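Local coordinates for protein aminoglycoside phosphotransferase (Alicyclobacillus acidocaldarius subsp. acidocaldarius, PDB 4PDY) that probably transfers phosphate as a member of the kinase-like aminoglycoside phosphotransferase family, and here holds a free histidine in a pocket, at residues Asp41-Val46 with Ala56-Ser61; Ile62-Cys67 with Ala95-His100; Lys84-Val89 with Tyr106-Val111. All coordinates share one frame; numbering follows the deposited sequence. Where two conformers were deposited one is given.

Interaction 1: residues Asp41-Val46 with Ala56-Ser61; sequences DGNIEV and AAKRSS
E45 and A57 form an antiparallel hydrogen-bonded pair, and two backbone bonds hold it: E45 N to A57 O at 2.8 Å and A57 N to E45 O at 2.8 Å. The N-H groups point almost straight at their acceptors (175° and 172°), each donor in the carbonyl plane, which marks a regular ladder. The next pair, V46 with A56, is non-hydrogen-bonded.

Toward the turn the ladder gives way to water. One water donates to N43 O and accepts from R59 N, bridging the strands where no direct bond is made. I44 places CG1 between its own N and carbonyl carbon (chi1 58°), and with the turn at chi2 its CD1 comes to 4.3 Å from CB of A56, whose side chain touches the bound histidine; I44 CG2 meets K58 CD at 4.0 Å, the two side chains crossing at about a right angle. K58 leaves its backbone with CG anti to N; the bend at chi2 carries CD to 3.4 Å from N43 O, and a second bend at chi4 turns NZ to 4.0 Å from N43 ND2. A second water accepts from NZ at 2.9 Å and only weakly from ND2, and NZ also makes a salt bridge to E245.

Behind this first shell, a type II' turn from D41 to I44 reverses the chain, with G42 taking the positive phi of its second position. The sequence and strand order are consistent with the kinase-like N-terminal lobe, in which K58 would be the third-strand lysine; D243 makes a long, weak ion pair with it. Strand 44-49 is flanked by strand 35-41 through V46 and H39, and strand 54-60 bonds on its other edge to strand 103-109, through A56 with T108 and K58 with Y106.

Interaction 2: residues Ile62-Cys67 with Ala95-His100; sequences IAPAHC and APYVRH
Y97 reaches from its loop to the first turn of helix 64-79, meeting C67 at its root and P64 at its end. Its CB lies 3.9 Å from C67 SG. Two bonds further on, CD2 is 4.1 Å from the same sulfur, which sits 5.2 Å from the Y97 ring centroid and 66° off the normal, an oblique cysteine sulfur-aromatic contact. CE1 and CE2 approach P64 CB, and CZ comes closest of the ring carbons, 3.6 Å from it. The hydroxyl passes 3.5 Å from P64 CB and hydrogen-bonds to R68. With CG held between the backbone N and carbonyl carbon (chi1 61°), the ring is directed at this helix start.

A63 is the N-cap, and its O accepts the C67 N bond that opens the helix; by its place after the third strand it probably corresponds to the kinase C-helix, leaning on the stretch that leads into strand 98-100.

R99 covers the other part of P64: its CD is 3.9 Å from P64 CG, and P64 CD lies over one face of the guanidinium. That group is held by a salt bridge from NH2 to D102 and a hydrogen bond from NH1 to T104, whose hydroxyl also bonds to I62 O.

Interaction 3: residues Lys84-Val89 with Tyr106-Val111; sequences KFARFV and YVTEWV. With HIS (histidine), chain B.
F88 and T108 lie side by side and point the same way, in keeping with their non-hydrogen-bonded antiparallel pairing on one face of the sheet; F88 CD1 is 3.8 Å from T108 CG2. F88 CG stands anti to its carbonyl carbon (chi1 -61°), bringing the far end of the ring back toward Y106. There Y106 CD1 sits at the edge of the F88 ring, near its plane and 3.8 Å from F88 CE1. The two planes are 62° apart, an oblique pair. The hydroxyl of Y106 bonds to E245.

Further along, A86 CB touches both T108 OG1 and V111 CG2, 3.7 Å from the latter. Two backbone bonds set this register: E109 N to R87 O at 2.8 Å and V89 N to V107 O at 2.8 Å (173°). A water links V89 O with V107 N where the strands part. R87 folds over its own segment, its NE 3.5 Å above the F85 ring centre and bonded to F85 O, its NH1 to T83 O.

The CB of W110 points away from 84-89, and the indole offers one face to the bound histidine, whose CD2 lies 3.5 Å above the ring centre. With an alanine here, the ligand imidazole would probably lose this flat support, and I44 and V46 the ring packed on them. The ligand N appears to donate to V111 O, though 2.5 Å is doubtfully short. An aromatic residue and a backbone carbonyl at the end of strand 103-109 resemble the hinge between the lobes of the kinase-like fold, where relatives bind the nucleotide base.

Overall arrangement
From the N terminus, interaction 1 closes first, a short hairpin of strands 44-49 and 54-60. The chain then passes straight into 62-67, which opens interaction 2 at the start of helix 64-79. Before that loop closes at 95-100, interaction 3 opens at 84-89; it closes only at 106-111, so interactions 2 and 3 cross, while interaction 1 stands in series with both. Strand 103-109 joins them: K58 N lies 2.8 Å from Y106 O and A56 O 2.9 Å from T108 N, both probable hydrogen bonds, and Y106 also packs on P96 and C67. Together they tie hairpin, helix and sheet edge into one lobe.

Interaction 1: residues Asp41-Val46 with Ala56-Ser61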
loop_
_atom_site.group_PDB
_atom_site.type_symbol
_atom_site.label_atom_id
_atom_site.label_comp_id
_atom_site.label_asym_id
_atom_site.label_seq_id
_atom_site.Cartn_x
_atom_site.Cartn_y
_atom_site.Cartn_z
ATOM N N ASP A 41 -10.230 10.228 15.181
ATOM C CA ASP A 41 -10.706 10.331 13.827
ATOM C C ASP A 41 -9.985 9.246 13.035
ATOM O O ASP A 41 -8.836 9.398 12.638
ATOM C CB ASP A 41 -10.466 11.728 13.254
ATOM C CG ASP A 41 -11.098 11.920 11.888
ATOM O OD1 ASP A 41 -11.549 10.926 11.279
ATOM O OD2 ASP A 41 -11.137 13.066 11.401
ATOM N N GLY A 42 -10.670 8.135 12.825
ATOM C CA GLY A 42 -10.052 7.002 12.148
ATOM C C GLY A 42 -8.985 6.439 13.052
ATOM O O GLY A 42 -9.219 6.250 14.240
ATOM N N ASN A 43 -7.802 6.193 12.499
ATOM C CA ASN A 43 -6.716 5.606 13.296
ATOM C C ASN A 43 -5.739 6.639 13.854
ATOM O O ASN A 43 -4.663 6.280 14.327
ATOM C CB ASN A 43 -5.958 4.542 12.509
ATOM C CG ASN A 43 -5.044 5.133 11.462
ATOM O OD1 ASN A 43 -5.117 6.322 11.162
ATOM N ND2 ASN A 43 -4.160 4.305 10.909
ATOM N N ILE A 44 -6.121 7.915 13.807
ATOM C CA ILE A 44 -5.377 8.953 14.506
ATOM C C ILE A 44 -6.292 9.703 15.455
ATOM O O ILE A 44 -7.509 9.501 15.466
ATOM C CB ILE A 44 -4.633 9.911 13.550
ATOM C CG1 ILE A 44 -5.579 10.598 12.560
ATOM C CG2 ILE A 44 -3.526 9.177 12.803
ATOM C CD1 ILE A 44 -6.221 11.833 13.106
ATOM N N GLU A 45 -5.665 10.492 16.297
ATOM C CA GLU A 45 -6.375 11.420 17.154
ATOM C C GLU A 45 -6.073 12.831 16.695
ATOM O O GLU A 45 -4.936 13.189 16.443
ATOM C CB GLU A 45 -5.919 11.223 18.599
ATOM C CG GLU A 45 -6.811 11.893 19.615
ATOM C CD GLU A 45 -6.425 11.548 21.042
ATOM O OE1 GLU A 45 -6.774 10.440 21.511
ATOM O OE2 GLU A 45 -5.778 12.383 21.705
ATOM N N VAL A 46 -7.120 13.641 16.578
ATOM C CA VAL A 46 -6.975 15.031 16.177
ATOM C C VAL A 46 -6.844 15.889 17.427
ATOM O O VAL A 46 -7.672 15.786 18.328
ATOM C CB VAL A 46 -8.187 15.500 15.354
ATOM C CG1 VAL A 46 -8.049 16.965 14.907
ATOM C CG2 VAL A 46 -8.384 14.581 14.174
ATOM N N ALA A 56 -2.226 15.781 14.007
ATOM C CA ALA A 56 -2.579 14.369 13.985
ATOM C C ALA A 56 -1.651 13.617 14.938
ATOM O O ALA A 56 -0.429 13.632 14.731
ATOM C CB ALA A 56 -2.393 13.824 12.576
ATOM N N ALA A 57 -2.207 12.958 15.940
ATOM C CA ALA A 57 -1.429 12.181 16.896
ATOM C C ALA A 57 -1.710 10.700 16.653
ATOM O O ALA A 57 -2.851 10.277 16.553
ATOM C CB ALA A 57 -1.810 12.587 18.301
ATOM N N LYS A 58 -0.637 9.929 16.530
ATOM C CA LYS A 58 -0.728 8.515 16.231
ATOM C C LYS A 58 -0.211 7.685 17.404
ATOM O O LYS A 58 0.909 7.914 17.871
ATOM C CB LYS A 58 0.115 8.204 14.996
ATOM C CG LYS A 58 0.135 6.717 14.599
ATOM C CD LYS A 58 -1.223 6.211 14.130
ATOM C CE LYS A 58 -1.221 4.727 13.764
ATOM N NZ LYS A 58 -0.451 4.492 12.520
ATOM N N ARG A 59 -1.048 6.759 17.858
ATOM C CA ARG A 59 -0.656 5.709 18.763
ATOM C C ARG A 59 -0.155 4.550 17.896
ATOM O O ARG A 59 -0.899 4.021 17.052
ATOM C CB ARG A 59 -1.839 5.243 19.585
ATOM C CG ARG A 59 -1.506 4.118 20.541
ATOM C CD ARG A 59 -2.725 3.591 21.268
ATOM N NE ARG A 59 -3.145 4.455 22.376
ATOM C CZ ARG A 59 -4.276 5.154 22.458
ATOM N NH1 ARG A 59 -5.164 5.197 21.471
ATOM N NH2 ARG A 59 -4.511 5.831 23.572
ATOM N N SER A 60 1.102 4.176 18.098
ATOM C CA SER A 60 1.740 3.147 17.290
ATOM C C SER A 60 2.365 2.083 18.190
ATOM O O SER A 60 2.572 2.299 19.385
ATOM C CB SER A 60 2.800 3.785 16.382
ATOM O OG SER A 60 3.453 2.821 15.559
ATOM N N SER A 61 2.636 0.917 17.611
ATOM C CA SER A 61 3.422 -0.102 18.276
ATOM C C SER A 61 4.830 -0.209 17.687
ATOM O O SER A 61 5.580 -1.090 18.089
ATOM C CB SER A 61 2.670 -1.433 18.270
ATOM O OG SER A 61 1.610 -1.387 19.227
HETATM O O HOH W 1 -3.830 6.572 16.823
HETATM O O HOH W 2 -1.633 6.370 10.646
#

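Interaction 2: residues Ile62-Cys67 with Ala95-His100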
loop_
_atom_site.group_PDB
_atom_site.type_symbol
_atom_site.label_atom_id
_atom_site.label_comp_id
_atom_site.label_asym_id
_atom_site.label_seq_id
_atom_site.Cartn_x
_atom_site.Cartn_y
_atom_site.Cartn_z
ATOM N N ILE A 62 5.230 0.714 16.817
ATOM C CA ILE A 62 6.602 0.675 16.307
ATOM C C ILE A 62 7.595 0.933 17.424
ATOM O O ILE A 62 7.318 1.633 18.400
ATOM C CB ILE A 62 6.895 1.636 15.130
ATOM C CG1 ILE A 62 6.803 3.111 15.533
ATOM C CG2 ILE A 62 6.014 1.316 13.943
ATOM C CD1 ILE A 62 7.258 4.018 14.405
ATOM N N ALA A 63 8.765 0.324 17.311
ATOM C CA ALA A 63 9.830 0.563 18.263
ATOM C C ALA A 63 10.353 1.993 18.171
ATOM O O ALA A 63 10.384 2.581 17.082
ATOM C CB ALA A 63 10.951 -0.421 18.009
ATOM N N PRO A 64 10.818 2.557 19.301
ATOM C CA PRO A 64 11.391 3.899 19.231
ATOM C C PRO A 64 12.523 4.022 18.220
ATOM O O PRO A 64 12.592 5.024 17.518
ATOM C CB PRO A 64 11.866 4.150 20.660
ATOM C CG PRO A 64 10.913 3.370 21.494
ATOM C CD PRO A 64 10.574 2.145 20.695
ATOM N N ALA A 65 13.388 3.012 18.144
ATOM C CA ALA A 65 14.493 3.039 17.174
ATOM C C ALA A 65 13.972 3.141 15.728
ATOM O O ALA A 65 14.566 3.815 14.889
ATOM C CB ALA A 65 15.366 1.814 17.323
ATOM N N HIS A 66 12.861 2.464 15.468
ATOM C CA HIS A 66 12.217 2.488 14.167
ATOM C C HIS A 66 11.645 3.880 13.899
ATOM O O HIS A 66 11.811 4.454 12.835
ATOM C CB HIS A 66 11.171 1.378 14.109
ATOM C CG HIS A 66 10.439 1.267 12.815
ATOM N ND1 HIS A 66 9.446 0.335 12.620
ATOM C CD2 HIS A 66 10.501 1.992 11.670
ATOM C CE1 HIS A 66 8.924 0.488 11.418
ATOM N NE2 HIS A 66 9.540 1.494 10.824
ATOM N N CYS A 67 11.009 4.452 14.916
ATOM C CA CYS A 67 10.491 5.817 14.751
ATOM C C CYS A 67 11.619 6.799 14.390
ATOM O O CYS A 67 11.455 7.654 13.524
ATOM C CB CYS A 67 9.736 6.272 16.007
ATOM S SG CYS A 67 8.796 7.787 15.814
ATOM N N ALA A 95 12.272 15.445 21.432
ATOM C CA ALA A 95 12.151 14.042 21.031
ATOM C C ALA A 95 11.110 13.915 19.930
ATOM O O ALA A 95 10.129 14.654 19.917
ATOM C CB ALA A 95 11.754 13.176 22.204
ATOM N N PRO A 96 11.309 12.983 18.987
ATOM C CA PRO A 96 10.330 12.822 17.899
ATOM C C PRO A 96 9.107 11.947 18.237
ATOM O O PRO A 96 8.222 11.793 17.413
ATOM C CB PRO A 96 11.168 12.179 16.786
ATOM C CG PRO A 96 12.190 11.414 17.539
ATOM C CD PRO A 96 12.531 12.189 18.759
ATOM N N TYR A 97 9.074 11.382 19.444
ATOM C CA TYR A 97 7.971 10.540 19.895
ATOM C C TYR A 97 7.883 10.657 21.402
ATOM O O TYR A 97 8.805 11.173 22.029
ATOM C CB TYR A 97 8.225 9.062 19.486
ATOM C CG TYR A 97 9.488 8.504 20.115
ATOM C CD1 TYR A 97 9.520 8.068 21.423
ATOM C CD2 TYR A 97 10.668 8.529 19.422
ATOM C CE1 TYR A 97 10.681 7.631 22.010
ATOM C CE2 TYR A 97 11.852 8.076 19.989
ATOM C CZ TYR A 97 11.853 7.647 21.290
ATOM O OH TYR A 97 13.007 7.214 21.873
ATOM N N VAL A 98 6.801 10.100 21.940
ATOM C CA VAL A 98 6.652 9.848 23.366
ATOM C C VAL A 98 6.411 8.343 23.511
ATOM O O VAL A 98 5.544 7.798 22.848
ATOM C CB VAL A 98 5.465 10.623 23.998
ATOM C CG1 VAL A 98 5.285 10.278 25.462
ATOM C CG2 VAL A 98 5.668 12.109 23.847
ATOM N N ARG A 99 7.138 7.724 24.421
ATOM C CA ARG A 99 6.946 6.314 24.723
ATOM C C ARG A 99 6.212 6.255 26.063
ATOM O O ARG A 99 6.713 6.778 27.057
ATOM C CB ARG A 99 8.302 5.613 24.815
ATOM C CG ARG A 99 8.250 4.140 25.096
ATOM C CD ARG A 99 7.829 3.377 23.858
ATOM N NE ARG A 99 7.783 1.978 24.173
ATOM C CZ ARG A 99 7.235 1.051 23.419
ATOM N NH1 ARG A 99 6.691 1.367 22.251
ATOM N NH2 ARG A 99 7.266 -0.208 23.834
ATOM N N HIS A 100 5.054 5.617 26.089
ATOM C CA HIS A 100 4.267 5.532 27.330
ATOM C C HIS A 100 3.311 4.344 27.256
ATOM O O HIS A 100 2.633 4.140 26.241
ATOM C CB HIS A 100 3.479 6.828 27.530
ATOM C CG HIS A 100 2.760 6.919 28.838
ATOM N ND1 HIS A 100 3.416 6.976 30.046
ATOM C CD2 HIS A 100 1.440 7.032 29.118
ATOM C CE1 HIS A 100 2.530 7.095 31.017
ATOM N NE2 HIS A 100 1.323 7.125 30.481
#

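Interaction 3: residues Lys84-Val89 with Tyr106-Val111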
loop_
_atom_site.group_PDB
_atom_site.type_symbol
_atom_site.label_atom_id
_atom_site.label_comp_id
_atom_site.label_asym_id
_atom_site.label_seq_id
_atom_site.Cartn_x
_atom_site.Cartn_y
_atom_site.Cartn_z
ATOM N N LYS A 84 6.325 15.807 0.178
ATOM C CA LYS A 84 5.006 15.177 0.170
ATOM C C LYS A 84 4.755 14.304 1.382
ATOM O O LYS A 84 4.379 13.132 1.258
ATOM C CB LYS A 84 4.787 14.364 -1.117
ATOM C CG LYS A 84 5.074 15.133 -2.404
ATOM C CD LYS A 84 4.026 16.216 -2.662
ATOM C CE LYS A 84 4.329 17.006 -3.914
ATOM N NZ LYS A 84 4.377 16.218 -5.181
ATOM N N PHE A 85 4.931 14.898 2.561
ATOM C CA PHE A 85 4.739 14.175 3.805
ATOM C C PHE A 85 4.304 15.131 4.912
ATOM O O PHE A 85 4.676 16.304 4.915
ATOM C CB PHE A 85 5.988 13.396 4.234
ATOM C CG PHE A 85 7.147 14.257 4.618
ATOM C CD1 PHE A 85 7.912 14.919 3.657
ATOM C CD2 PHE A 85 7.524 14.368 5.941
ATOM C CE1 PHE A 85 8.962 15.724 4.025
ATOM C CE2 PHE A 85 8.608 15.147 6.309
ATOM C CZ PHE A 85 9.329 15.820 5.358
ATOM N N ALA A 86 3.567 14.579 5.854
ATOM C CA ALA A 86 3.162 15.328 7.039
ATOM C C ALA A 86 4.364 15.502 7.955
ATOM O O ALA A 86 5.105 14.579 8.243
ATOM C CB ALA A 86 2.051 14.618 7.777
ATOM N N ARG A 87 4.563 16.713 8.425
ATOM C CA ARG A 87 5.729 17.075 9.184
ATOM C C ARG A 87 5.618 16.740 10.658
ATOM O O ARG A 87 4.639 17.124 11.327
ATOM C CB ARG A 87 6.037 18.555 9.011
ATOM C CG ARG A 87 6.118 19.011 7.575
ATOM C CD ARG A 87 7.082 18.166 6.737
ATOM N NE ARG A 87 6.774 18.317 5.295
ATOM C CZ ARG A 87 7.247 19.272 4.510
ATOM N NH1 ARG A 87 6.820 19.352 3.265
ATOM N NH2 ARG A 87 8.102 20.187 4.964
ATOM N N PHE A 88 6.639 16.094 11.200
ATOM C CA PHE A 88 6.655 15.660 12.569
ATOM C C PHE A 88 6.879 16.837 13.509
ATOM O O PHE A 88 7.652 17.739 13.230
ATOM C CB PHE A 88 7.766 14.613 12.759
ATOM C CG PHE A 88 7.576 13.353 11.914
ATOM C CD1 PHE A 88 6.691 12.386 12.298
ATOM C CD2 PHE A 88 8.293 13.163 10.739
ATOM C CE1 PHE A 88 6.506 11.232 11.552
ATOM C CE2 PHE A 88 8.109 12.032 9.975
ATOM C CZ PHE A 88 7.215 11.064 10.375
ATOM N N VAL A 89 6.176 16.799 14.633
ATOM C CA VAL A 89 6.306 17.781 15.709
ATOM C C VAL A 89 7.056 17.107 16.841
ATOM O O VAL A 89 6.751 15.974 17.205
ATOM C CB VAL A 89 4.927 18.285 16.178
ATOM C CG1 VAL A 89 5.110 19.252 17.332
ATOM C CG2 VAL A 89 4.224 18.919 14.986
ATOM N N TYR A 106 3.485 9.547 18.152
ATOM C CA TYR A 106 4.114 10.634 17.407
ATOM C C TYR A 106 3.064 11.507 16.774
ATOM O O TYR A 106 1.954 11.058 16.532
ATOM C CB TYR A 106 5.145 10.096 16.379
ATOM C CG TYR A 106 4.574 9.244 15.280
ATOM C CD1 TYR A 106 4.104 9.811 14.115
ATOM C CD2 TYR A 106 4.570 7.855 15.377
ATOM C CE1 TYR A 106 3.553 9.059 13.101
ATOM C CE2 TYR A 106 4.026 7.088 14.355
ATOM C CZ TYR A 106 3.536 7.689 13.206
ATOM O OH TYR A 106 3.001 6.949 12.168
ATOM N N VAL A 107 3.446 12.759 16.544
ATOM C CA VAL A 107 2.520 13.814 16.170
ATOM C C VAL A 107 3.041 14.475 14.902
ATOM O O VAL A 107 4.240 14.736 14.769
ATOM C CB VAL A 107 2.425 14.850 17.318
ATOM C CG1 VAL A 107 1.533 16.005 16.929
ATOM C CG2 VAL A 107 1.923 14.218 18.616
ATOM N N THR A 108 2.112 14.789 13.999
ATOM C CA THR A 108 2.426 15.580 12.815
ATOM C C THR A 108 1.489 16.773 12.700
ATOM O O THR A 108 0.396 16.842 13.306
ATOM C CB THR A 108 2.328 14.785 11.499
ATOM O OG1 THR A 108 0.985 14.389 11.251
ATOM C CG2 THR A 108 3.194 13.539 11.522
ATOM N N GLU A 109 1.947 17.761 11.943
ATOM C CA GLU A 109 1.076 18.861 11.546
ATOM C C GLU A 109 -0.067 18.221 10.777
ATOM O O GLU A 109 0.117 17.179 10.136
ATOM C CB GLU A 109 1.820 19.872 10.647
ATOM C CG GLU A 109 3.072 20.519 11.242
ATOM C CD GLU A 109 2.833 21.548 12.358
ATOM O OE1 GLU A 109 1.714 22.086 12.504
ATOM O OE2 GLU A 109 3.799 21.844 13.104
ATOM N N TRP A 110 -1.245 18.827 10.825
ATOM C CA TRP A 110 -2.357 18.359 10.058
ATOM C C TRP A 110 -2.211 18.678 8.596
ATOM O O TRP A 110 -1.773 19.766 8.237
ATOM C CB TRP A 110 -3.596 19.098 10.511
ATOM C CG TRP A 110 -4.813 18.597 9.920
ATOM C CD1 TRP A 110 -5.581 19.166 8.917
ATOM C CD2 TRP A 110 -5.489 17.445 10.344
ATOM N NE1 TRP A 110 -6.681 18.376 8.687
ATOM C CE2 TRP A 110 -6.644 17.314 9.555
ATOM C CE3 TRP A 110 -5.232 16.496 11.335
ATOM C CZ2 TRP A 110 -7.514 16.255 9.707
ATOM C CZ3 TRP A 110 -6.084 15.455 11.480
ATOM C CH2 TRP A 110 -7.223 15.341 10.687
ATOM N N VAL A 111 -2.590 17.725 7.753
ATOM C CA VAL A 111 -2.624 17.919 6.318
ATOM C C VAL A 111 -4.062 17.999 5.850
ATOM O O VAL A 111 -4.820 17.045 5.993
ATOM C CB VAL A 111 -1.927 16.763 5.578
ATOM C CG1 VAL A 111 -2.000 17.031 4.089
ATOM C CG2 VAL A 111 -0.496 16.633 6.062
HETATM N N HIS B . -6.744 15.499 6.430
HETATM C CA HIS B . -6.848 14.049 6.553
HETATM C C HIS B . -8.275 13.620 6.225
HETATM O O HIS B . -9.085 13.435 7.062
HETATM C CB HIS B . -6.489 13.573 7.967
HETATM C CG HIS B . -5.043 13.734 8.337
HETATM N ND1 HIS B . -4.326 12.729 8.951
HETATM C CD2 HIS B . -4.189 14.780 8.211
HETATM C CE1 HIS B . -3.091 13.143 9.177
HETATM N NE2 HIS B . -2.978 14.382 8.732
HETATM O OXT HIS B . -8.622 13.451 5.051
HETATM O O HOH W 3 6.014 13.462 17.760
#